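Local coordinates for eukaryotic initiation factor 4F subunit p150 (Saccharomyces cerevisiae, PDB 2VSO), which serves as the scaffold subunit of the eIF4F complex that meets the mRNA cap and helps assemble the translation apparatus, seen here as its eIF4A-binding middle domain, at residues C[81-86]-C[130-135]; C[91-96]-C[180-185]; C[227-232]-C[244-249]. All blocks are in the same frame, centred on the assembly; numbering follows the deposited sequence.

Contact 1: C[81-86]-C[130-135]; sequences QIFLKA and VARCHA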
loop_
_atom_site.group_PDB
_atom_site.type_symbol
_atom_site.label_atom_id
_atom_site.label_comp_id
_atom_site.label_asym_id
_atom_site.label_seq_id
_atom_site.Cartn_x
_atom_site.Cartn_y
_atom_site.Cartn_z
ATOM N N GLN C 81 -6.563 -13.020 21.371
ATOM C CA GLN C 81 -5.715 -11.905 21.001
ATOM C C GLN C 81 -5.218 -12.021 19.566
ATOM O O GLN C 81 -4.973 -11.009 18.909
ATOM C CB GLN C 81 -4.523 -11.814 21.943
ATOM C CG GLN C 81 -4.797 -11.081 23.221
ATOM C CD GLN C 81 -3.542 -10.935 24.057
ATOM O OE1 GLN C 81 -2.603 -10.237 23.671
ATOM N NE2 GLN C 81 -3.518 -11.593 25.211
ATOM N N ILE C 82 -5.050 -13.252 19.093
ATOM C CA ILE C 82 -4.624 -13.480 17.721
ATOM C C ILE C 82 -5.743 -13.069 16.788
ATOM O O ILE C 82 -5.492 -12.511 15.722
ATOM C CB ILE C 82 -4.247 -14.947 17.447
ATOM C CG1 ILE C 82 -3.016 -15.338 18.259
ATOM C CG2 ILE C 82 -3.964 -15.140 15.968
ATOM C CD1 ILE C 82 -2.605 -16.778 18.087
ATOM N N PHE C 83 -6.978 -13.334 17.199
ATOM C CA PHE C 83 -8.141 -12.902 16.425
ATOM C C PHE C 83 -8.275 -11.389 16.389
ATOM O O PHE C 83 -8.537 -10.807 15.337
ATOM C CB PHE C 83 -9.432 -13.516 16.955
ATOM C CG PHE C 83 -9.774 -14.835 16.339
ATOM C CD1 PHE C 83 -10.906 -14.974 15.553
ATOM C CD2 PHE C 83 -8.968 -15.943 16.544
ATOM C CE1 PHE C 83 -11.236 -16.202 14.995
ATOM C CE2 PHE C 83 -9.287 -17.167 15.971
ATOM C CZ PHE C 83 -10.419 -17.294 15.193
ATOM N N LEU C 84 -8.104 -10.749 17.538
ATOM C CA LEU C 84 -8.172 -9.294 17.583
ATOM C C LEU C 84 -7.105 -8.683 16.660
ATOM O O LEU C 84 -7.383 -7.735 15.929
ATOM C CB LEU C 84 -8.037 -8.793 19.025
ATOM C CG LEU C 84 -9.159 -9.238 19.978
ATOM C CD1 LEU C 84 -8.870 -8.823 21.403
ATOM C CD2 LEU C 84 -10.502 -8.696 19.551
ATOM N N LYS C 85 -5.896 -9.241 16.683
ATOM C CA LYS C 85 -4.822 -8.814 15.792
ATOM C C LYS C 85 -5.182 -9.075 14.338
ATOM O O LYS C 85 -5.064 -8.191 13.500
ATOM C CB LYS C 85 -3.513 -9.540 16.110
ATOM C CG LYS C 85 -2.360 -8.625 16.549
ATOM C CD LYS C 85 -1.860 -7.785 15.389
ATOM C CE LYS C 85 -1.245 -6.479 15.841
ATOM N NZ LYS C 85 0.221 -6.565 16.056
ATOM N N ALA C 86 -5.619 -10.293 14.045
ATOM C CA ALA C 86 -5.919 -10.678 12.673
ATOM C C ALA C 86 -6.998 -9.793 12.053
ATOM O O ALA C 86 -6.913 -9.430 10.882
ATOM C CB ALA C 86 -6.317 -12.159 12.606
ATOM N N VAL C 130 -12.972 -22.274 16.691
ATOM C CA VAL C 130 -14.387 -22.158 16.354
ATOM C C VAL C 130 -15.140 -21.289 17.363
ATOM O O VAL C 130 -15.800 -20.322 16.984
ATOM C CB VAL C 130 -15.079 -23.535 16.270
ATOM C CG1 VAL C 130 -16.339 -23.437 15.426
ATOM C CG2 VAL C 130 -14.128 -24.571 15.690
ATOM N N ALA C 131 -15.026 -21.634 18.642
ATOM C CA ALA C 131 -15.741 -20.935 19.715
ATOM C C ALA C 131 -15.469 -19.445 19.671
ATOM O O ALA C 131 -16.349 -18.630 19.955
ATOM C CB ALA C 131 -15.355 -21.508 21.107
ATOM N N ARG C 132 -14.241 -19.094 19.313
ATOM C CA ARG C 132 -13.856 -17.695 19.220
ATOM C C ARG C 132 -14.338 -16.990 17.943
ATOM O O ARG C 132 -14.477 -15.768 17.953
ATOM C CB ARG C 132 -12.344 -17.543 19.401
ATOM C CG ARG C 132 -11.826 -16.151 19.181
ATOM C CD ARG C 132 -12.471 -15.181 20.123
ATOM N NE ARG C 132 -12.186 -15.511 21.511
ATOM C CZ ARG C 132 -12.836 -14.978 22.538
ATOM N NH1 ARG C 132 -13.802 -14.100 22.315
ATOM N NH2 ARG C 132 -12.530 -15.326 23.781
ATOM N N CYS C 133 -14.603 -17.721 16.856
ATOM C CA CYS C 133 -15.129 -17.030 15.657
ATOM C C CYS C 133 -16.576 -16.714 15.939
ATOM O O CYS C 133 -17.057 -15.631 15.627
ATOM C CB CYS C 133 -15.048 -17.851 14.353
ATOM S SG CYS C 133 -13.443 -18.523 13.918
ATOM N N HIS C 134 -17.258 -17.690 16.530
ATOM C CA HIS C 134 -18.655 -17.550 16.925
ATOM C C HIS C 134 -18.836 -16.362 17.844
ATOM O O HIS C 134 -19.751 -15.560 17.672
ATOM C CB HIS C 134 -19.129 -18.806 17.633
ATOM C CG HIS C 134 -19.548 -19.907 16.708
ATOM N ND1 HIS C 134 -20.489 -19.724 15.715
ATOM C CD2 HIS C 134 -19.181 -21.204 16.642
ATOM C CE1 HIS C 134 -20.669 -20.863 15.070
ATOM N NE2 HIS C 134 -19.891 -21.780 15.617
ATOM N N ALA C 135 -17.951 -16.240 18.817
ATOM C CA ALA C 135 -18.009 -15.096 19.714
ATOM C C ALA C 135 -17.843 -13.796 18.937
ATOM O O ALA C 135 -18.694 -12.907 19.002
ATOM C CB ALA C 135 -16.954 -15.214 20.810
#

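Contact 2: C[91-96]-C[180-185]; sequences HWSSMY and IGFLYR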
loop_
_atom_site.group_PDB
_atom_site.type_symbol
_atom_site.label_atom_id
_atom_site.label_comp_id
_atom_site.label_asym_id
_atom_site.label_seq_id
_atom_site.Cartn_x
_atom_site.Cartn_y
_atom_site.Cartn_z
ATOM N N HIS C 91 -4.015 -7.392 6.193
ATOM C CA HIS C 91 -2.903 -7.627 5.289
ATOM C C HIS C 91 -2.077 -8.824 5.742
ATOM O O HIS C 91 -1.393 -9.456 4.939
ATOM C CB HIS C 91 -2.019 -6.378 5.167
ATOM C CG HIS C 91 -0.940 -6.502 4.138
ATOM N ND1 HIS C 91 -1.184 -6.387 2.783
ATOM C CD2 HIS C 91 0.387 -6.745 4.256
ATOM C CE1 HIS C 91 -0.056 -6.548 2.117
ATOM N NE2 HIS C 91 0.914 -6.769 2.989
ATOM N N TRP C 92 -2.145 -9.139 7.032
ATOM C CA TRP C 92 -1.433 -10.295 7.558
ATOM C C TRP C 92 -2.338 -11.449 8.044
ATOM O O TRP C 92 -1.840 -12.429 8.587
ATOM C CB TRP C 92 -0.462 -9.856 8.642
ATOM C CG TRP C 92 0.647 -9.023 8.107
ATOM C CD1 TRP C 92 1.509 -9.361 7.100
ATOM C CD2 TRP C 92 1.042 -7.711 8.539
ATOM N NE1 TRP C 92 2.407 -8.350 6.887
ATOM C CE2 TRP C 92 2.138 -7.314 7.760
ATOM C CE3 TRP C 92 0.566 -6.826 9.517
ATOM C CZ2 TRP C 92 2.772 -6.091 7.911
ATOM C CZ3 TRP C 92 1.194 -5.612 9.669
ATOM C CH2 TRP C 92 2.282 -5.254 8.873
ATOM N N SER C 93 -3.651 -11.339 7.826
ATOM C CA SER C 93 -4.599 -12.398 8.190
ATOM C C SER C 93 -4.084 -13.824 7.977
ATOM O O SER C 93 -4.414 -14.718 8.759
ATOM C CB SER C 93 -5.935 -12.245 7.449
ATOM O OG SER C 93 -6.964 -11.693 8.263
ATOM N N SER C 94 -3.284 -14.040 6.937
ATOM C CA SER C 94 -2.968 -15.399 6.487
ATOM C C SER C 94 -1.745 -15.934 7.209
ATOM O O SER C 94 -1.573 -17.142 7.385
ATOM C CB SER C 94 -2.747 -15.435 4.969
ATOM O OG SER C 94 -1.465 -14.929 4.651
ATOM N N MET C 95 -0.899 -15.006 7.618
ATOM C CA MET C 95 0.263 -15.287 8.453
ATOM C C MET C 95 -0.198 -15.566 9.891
ATOM O O MET C 95 0.321 -16.449 10.566
ATOM C CB MET C 95 1.204 -14.082 8.414
ATOM C CG MET C 95 2.453 -14.203 9.233
ATOM S SD MET C 95 3.218 -12.571 9.273
ATOM C CE MET C 95 3.559 -12.344 7.536
ATOM N N TYR C 96 -1.192 -14.813 10.348
ATOM C CA TYR C 96 -1.794 -15.065 11.645
ATOM C C TYR C 96 -2.525 -16.390 11.608
ATOM O O TYR C 96 -2.520 -17.147 12.580
ATOM C CB TYR C 96 -2.767 -13.955 11.998
ATOM C CG TYR C 96 -2.096 -12.649 12.302
ATOM C CD1 TYR C 96 -1.109 -12.569 13.264
ATOM C CD2 TYR C 96 -2.440 -11.494 11.619
ATOM C CE1 TYR C 96 -0.485 -11.367 13.545
ATOM C CE2 TYR C 96 -1.832 -10.293 11.902
ATOM C CZ TYR C 96 -0.859 -10.235 12.865
ATOM O OH TYR C 96 -0.244 -9.038 13.140
ATOM N N ILE C 180 -11.454 -15.873 8.829
ATOM C CA ILE C 180 -12.153 -17.139 8.725
ATOM C C ILE C 180 -11.688 -17.877 7.478
ATOM O O ILE C 180 -11.425 -19.088 7.526
ATOM C CB ILE C 180 -13.674 -16.951 8.582
ATOM C CG1 ILE C 180 -14.270 -16.223 9.785
ATOM C CG2 ILE C 180 -14.347 -18.285 8.338
ATOM C CD1 ILE C 180 -13.949 -16.829 11.099
ATOM N N GLY C 181 -11.616 -17.140 6.360
ATOM C CA GLY C 181 -11.317 -17.717 5.059
ATOM C C GLY C 181 -9.933 -18.335 5.007
ATOM O O GLY C 181 -9.705 -19.323 4.328
ATOM N N PHE C 182 -9.006 -17.737 5.738
ATOM C CA PHE C 182 -7.654 -18.262 5.869
ATOM C C PHE C 182 -7.502 -19.410 6.875
ATOM O O PHE C 182 -6.574 -20.200 6.780
ATOM C CB PHE C 182 -6.689 -17.129 6.204
ATOM C CG PHE C 182 -6.364 -16.245 5.029
ATOM C CD1 PHE C 182 -6.363 -14.864 5.156
ATOM C CD2 PHE C 182 -6.061 -16.799 3.790
ATOM C CE1 PHE C 182 -6.064 -14.050 4.071
ATOM C CE2 PHE C 182 -5.752 -15.989 2.691
ATOM C CZ PHE C 182 -5.755 -14.615 2.829
ATOM N N LEU C 183 -8.413 -19.502 7.835
ATOM C CA LEU C 183 -8.419 -20.608 8.776
ATOM C C LEU C 183 -9.065 -21.823 8.124
ATOM O O LEU C 183 -8.581 -22.939 8.232
ATOM C CB LEU C 183 -9.210 -20.217 10.023
ATOM C CG LEU C 183 -8.703 -19.008 10.801
ATOM C CD1 LEU C 183 -9.715 -18.573 11.834
ATOM C CD2 LEU C 183 -7.356 -19.292 11.429
ATOM N N TYR C 184 -10.184 -21.582 7.456
ATOM C CA TYR C 184 -10.890 -22.624 6.739
ATOM C C TYR C 184 -9.960 -23.293 5.739
ATOM O O TYR C 184 -9.948 -24.512 5.613
ATOM C CB TYR C 184 -12.111 -22.023 6.028
ATOM C CG TYR C 184 -12.838 -22.970 5.094
ATOM C CD1 TYR C 184 -12.747 -22.813 3.707
ATOM C CD2 TYR C 184 -13.619 -24.013 5.589
ATOM C CE1 TYR C 184 -13.413 -23.674 2.827
ATOM C CE2 TYR C 184 -14.288 -24.882 4.720
ATOM C CZ TYR C 184 -14.172 -24.709 3.339
ATOM O OH TYR C 184 -14.824 -25.551 2.477
ATOM N N ARG C 185 -9.164 -22.483 5.049
ATOM C CA ARG C 185 -8.289 -22.977 3.996
ATOM C C ARG C 185 -7.182 -23.905 4.501
ATOM O O ARG C 185 -6.714 -24.776 3.774
ATOM C CB ARG C 185 -7.682 -21.810 3.239
ATOM C CG ARG C 185 -7.049 -22.208 1.935
ATOM C CD ARG C 185 -5.649 -21.679 1.834
ATOM N NE ARG C 185 -5.564 -20.388 1.174
ATOM C CZ ARG C 185 -4.493 -19.600 1.237
ATOM N NH1 ARG C 185 -3.434 -19.971 1.950
ATOM N NH2 ARG C 185 -4.482 -18.437 0.596
#

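Contact 3: C[227-232]-C[244-249]; sequences QFETDS and QLLDSL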
loop_
_atom_site.group_PDB
_atom_site.type_symbol
_atom_site.label_atom_id
_atom_site.label_comp_id
_atom_site.label_asym_id
_atom_site.label_seq_id
_atom_site.Cartn_x
_atom_site.Cartn_y
_atom_site.Cartn_z
ATOM N N GLN C 227 -12.367 -24.883 -2.739
ATOM C CA GLN C 227 -12.447 -25.817 -1.628
ATOM C C GLN C 227 -13.866 -25.954 -1.077
ATOM O O GLN C 227 -14.331 -27.058 -0.815
ATOM C CB GLN C 227 -11.482 -25.391 -0.530
ATOM C CG GLN C 227 -11.750 -26.002 0.808
ATOM C CD GLN C 227 -10.809 -25.489 1.864
ATOM O OE1 GLN C 227 -10.029 -24.565 1.628
ATOM N NE2 GLN C 227 -10.878 -26.084 3.047
ATOM N N PHE C 228 -14.551 -24.824 -0.934
ATOM C CA PHE C 228 -15.925 -24.791 -0.434
ATOM C C PHE C 228 -16.910 -25.490 -1.348
ATOM O O PHE C 228 -17.990 -25.884 -0.921
ATOM C CB PHE C 228 -16.384 -23.349 -0.242
ATOM C CG PHE C 228 -17.684 -23.222 0.489
ATOM C CD1 PHE C 228 -17.799 -23.645 1.811
ATOM C CD2 PHE C 228 -18.786 -22.669 -0.130
ATOM C CE1 PHE C 228 -18.996 -23.525 2.495
ATOM C CE2 PHE C 228 -19.993 -22.543 0.544
ATOM C CZ PHE C 228 -20.101 -22.970 1.859
ATOM N N GLU C 229 -16.539 -25.617 -2.613
ATOM C CA GLU C 229 -17.403 -26.230 -3.605
ATOM C C GLU C 229 -17.998 -27.514 -3.050
ATOM O O GLU C 229 -19.191 -27.774 -3.193
ATOM C CB GLU C 229 -16.614 -26.531 -4.876
ATOM C CG GLU C 229 -17.463 -26.561 -6.118
ATOM C CD GLU C 229 -18.111 -25.231 -6.380
ATOM O OE1 GLU C 229 -17.371 -24.263 -6.606
ATOM O OE2 GLU C 229 -19.354 -25.153 -6.358
ATOM N N THR C 230 -17.156 -28.298 -2.392
ATOM C CA THR C 230 -17.551 -29.602 -1.896
ATOM C C THR C 230 -17.474 -29.675 -0.373
ATOM O O THR C 230 -16.437 -30.025 0.179
ATOM C CB THR C 230 -16.636 -30.672 -2.483
ATOM O OG1 THR C 230 -15.276 -30.346 -2.175
ATOM C CG2 THR C 230 -16.795 -30.721 -3.988
ATOM N N ASP C 231 -18.573 -29.352 0.301
ATOM C CA ASP C 231 -18.570 -29.304 1.757
ATOM C C ASP C 231 -19.997 -29.189 2.285
ATOM O O ASP C 231 -20.766 -28.348 1.828
ATOM C CB ASP C 231 -17.689 -28.148 2.262
ATOM C CG ASP C 231 -17.247 -28.329 3.715
ATOM O OD1 ASP C 231 -17.678 -29.304 4.354
ATOM O OD2 ASP C 231 -16.466 -27.501 4.224
ATOM N N SER C 232 -20.347 -30.052 3.237
ATOM C CA SER C 232 -21.701 -30.100 3.771
ATOM C C SER C 232 -21.758 -29.547 5.193
ATOM O O SER C 232 -22.662 -28.782 5.538
ATOM C CB SER C 232 -22.229 -31.524 3.728
ATOM N N GLN C 244 -24.375 -25.699 -3.820
ATOM C CA GLN C 244 -25.706 -25.111 -3.926
ATOM C C GLN C 244 -25.791 -23.731 -3.286
ATOM O O GLN C 244 -26.666 -22.941 -3.627
ATOM C CB GLN C 244 -26.748 -26.023 -3.280
ATOM C CG GLN C 244 -26.827 -27.418 -3.859
ATOM C CD GLN C 244 -27.538 -28.380 -2.928
ATOM O OE1 GLN C 244 -27.513 -28.218 -1.706
ATOM N NE2 GLN C 244 -28.176 -29.389 -3.500
ATOM N N LEU C 245 -24.904 -23.452 -2.340
ATOM C CA LEU C 245 -24.879 -22.146 -1.696
ATOM C C LEU C 245 -24.179 -21.143 -2.608
ATOM O O LEU C 245 -24.578 -19.982 -2.702
ATOM C CB LEU C 245 -24.170 -22.217 -0.344
ATOM C CG LEU C 245 -24.129 -20.879 0.396
ATOM C CD1 LEU C 245 -25.457 -20.603 1.077
ATOM C CD2 LEU C 245 -22.970 -20.802 1.385
ATOM N N LEU C 246 -23.127 -21.602 -3.279
ATOM C CA LEU C 246 -22.442 -20.796 -4.279
ATOM C C LEU C 246 -23.376 -20.485 -5.446
ATOM O O LEU C 246 -23.349 -19.387 -5.992
ATOM C CB LEU C 246 -21.168 -21.490 -4.753
ATOM C CG LEU C 246 -20.040 -21.534 -3.723
ATOM C CD1 LEU C 246 -18.763 -22.086 -4.329
ATOM C CD2 LEU C 246 -19.800 -20.166 -3.110
ATOM N N ASP C 247 -24.217 -21.444 -5.809
ATOM C CA ASP C 247 -25.232 -21.209 -6.828
ATOM C C ASP C 247 -26.067 -19.968 -6.492
ATOM O O ASP C 247 -26.167 -19.051 -7.294
ATOM C CB ASP C 247 -26.122 -22.440 -6.996
ATOM C CG ASP C 247 -25.388 -23.615 -7.634
ATOM O OD1 ASP C 247 -24.341 -23.382 -8.282
ATOM O OD2 ASP C 247 -25.861 -24.770 -7.499
ATOM N N SER C 248 -26.648 -19.941 -5.296
ATOM C CA SER C 248 -27.434 -18.801 -4.827
ATOM C C SER C 248 -26.612 -17.520 -4.836
ATOM O O SER C 248 -27.071 -16.473 -5.294
ATOM C CB SER C 248 -27.942 -19.036 -3.398
ATOM O OG SER C 248 -28.631 -20.265 -3.263
ATOM N N LEU C 249 -25.398 -17.614 -4.308
ATOM C CA LEU C 249 -24.524 -16.462 -4.146
ATOM C C LEU C 249 -24.122 -15.818 -5.484
ATOM O O LEU C 249 -24.109 -14.593 -5.622
ATOM C CB LEU C 249 -23.285 -16.880 -3.353
ATOM C CG LEU C 249 -22.133 -15.895 -3.182
ATOM C CD1 LEU C 249 -22.625 -14.541 -2.699
ATOM C CD2 LEU C 249 -21.100 -16.471 -2.240
#

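Contact 1: C[81-86]-C[130-135]
Phe83 meets Arg132 and Cys133 in a buried, largely apolar contact between two helices of the MIF4G domain, an all-helical HEAT-repeat fold. The segments lie on helices 73-88 and 122-139, close to the middle of the chain. The CA atoms of Phe83 and Arg132 are the nearest pair, 8.0 Å apart, and the Phe83 ring lies between the two helices. One face of it is covered by the Arg132 side chain, whose CG is 3.7 Å from Phe83 CG. This is a CH-pi contact, with Arg132 CG only 14° off the ring normal and offset toward the rim. CG is anti to the backbone N of Arg132 (chi1 174°), and the chain then bends at chi2 and chi3. The arginine therefore lends its aliphatic part to the ring, and its guanidinium does not stack on it. The guanidinium plane is turned 60° from that of the ring. Cys133 comes from a different side. Its SG lies at the ring edge, 3.4 Å from Phe83 CE1, in a sulfur-aromatic contact. No hydrogen bond joins the two segments, so the fit depends on shape and dispersion. Other helices complete the surroundings. Helix 163-185 adds Phe179, whose ring meets Phe83 edge-to-face, and also brings Leu176 and Leu183 against Phe83. Helix 191-206 sends Met193 onto Cys133, while helices 33-45 and 93-106 pack against other side chains of segment 81-86.

Contact 2: C[91-96]-C[180-185]
Phe182 rests against Ser93 and Ser94, and these three residues bury most of the surface of the contact. The phenylalanine comes from helix 163-185. The serines are in the first turn of helix 93-106, just after the N-cap residue Trp92. The backbones are close here, with Ser94 CA 5.5 Å from Phe182 CA. Ser94 does the main work. Its CB sits 3.5 Å above the plane of the Phe182 ring, over the centre, and is only 3° off the ring normal. This is a CH-pi contact with the methylene centred on the face. The OG of Ser94 lies between its backbone N and carbonyl carbon (chi1 77°), which directs the hydroxyl to the side of CB remote from the ring. Ser93 takes the edge instead. Its CB is 3.5 Å from Phe182 CD1, near the ring plane. Ser93 OG makes a weak hydrogen bond with the Ala86 carbonyl on helix 73-88. Within its own helix, Phe182 CD2 lies 3.9 Å above one face of the Arg185 guanidinium, toward the rim. Thr223 of helix 211-228 also touches Phe182. Before the serines, Trp92 makes a cation-pi contact with a basic side chain of the other protein chain in the assembly. No hydrogen bond links segments 91-96 and 180-185. Both serine side chains meet the ring through their CB methylenes, and Ser94 N also lies close, 3.7 Å from Phe182 CD1. Their small size is consistent with the close backbones, and neither hydroxyl bonds across the contact.

Contact 3: C[227-232]-C[244-249]
Phe228, in the last part of helix 211-228, packs on Leu245 and Leu246 of helix 242-257. These are consecutive helices of the HEAT-type MIF4G fold, and part of the connection between them, 233-240, is not modelled. Phe228 has CG anti to its backbone N (chi1 -170°), which sends the ring toward helix 242-257. Both leucines meet the edge of the ring and not its faces. Leu245 CD2 is 3.5 Å from Phe228 CE2. Leu246 CG lies in the ring plane, 4.0 Å from Phe228 CD2. Rings of Phe195 and Phe198, on helix 191-206, also meet Phe228, the first of them edge-to-face. Glu229 starts out away from helix 242-257. Its chain bends at chi2 (62°), and this brings the carboxylate back beside Leu246. The acid is not left to an apolar neighbour alone: OE1 is hydrogen-bonded to Trp282 NE1, and OE2 forms a long, weak ion pair with Arg277. Arg277 also makes a salt bridge with Asp247, so it probably eases the closeness of the two acids. Leu246 CD1 ends against the carboxylate, 3.4 Å from Glu229 OE1 and 3.7 Å from Glu229 OE2.

How the contacts relate
All three contacts belong to one MIF4G domain. The segments of contacts 1 and 2 alternate along the chain, and contact 3 follows both. The centres of contacts 1 and 2 are about 11 Å apart and the contacts touch, for example where Cys133 meets Ile180. Contact 3 lies about 20 Å from contact 2 and 24 Å from contact 1, between centres. It has no touch with contact 1. Tyr184 makes the bridge from contact 2 to contact 3, through probable hydrogen bonds to Gln227 and Asp231. The packing therefore continues from the middle of the helical array toward its C-terminal end, while contacts 1 and 2 also adjoin the other protein chain.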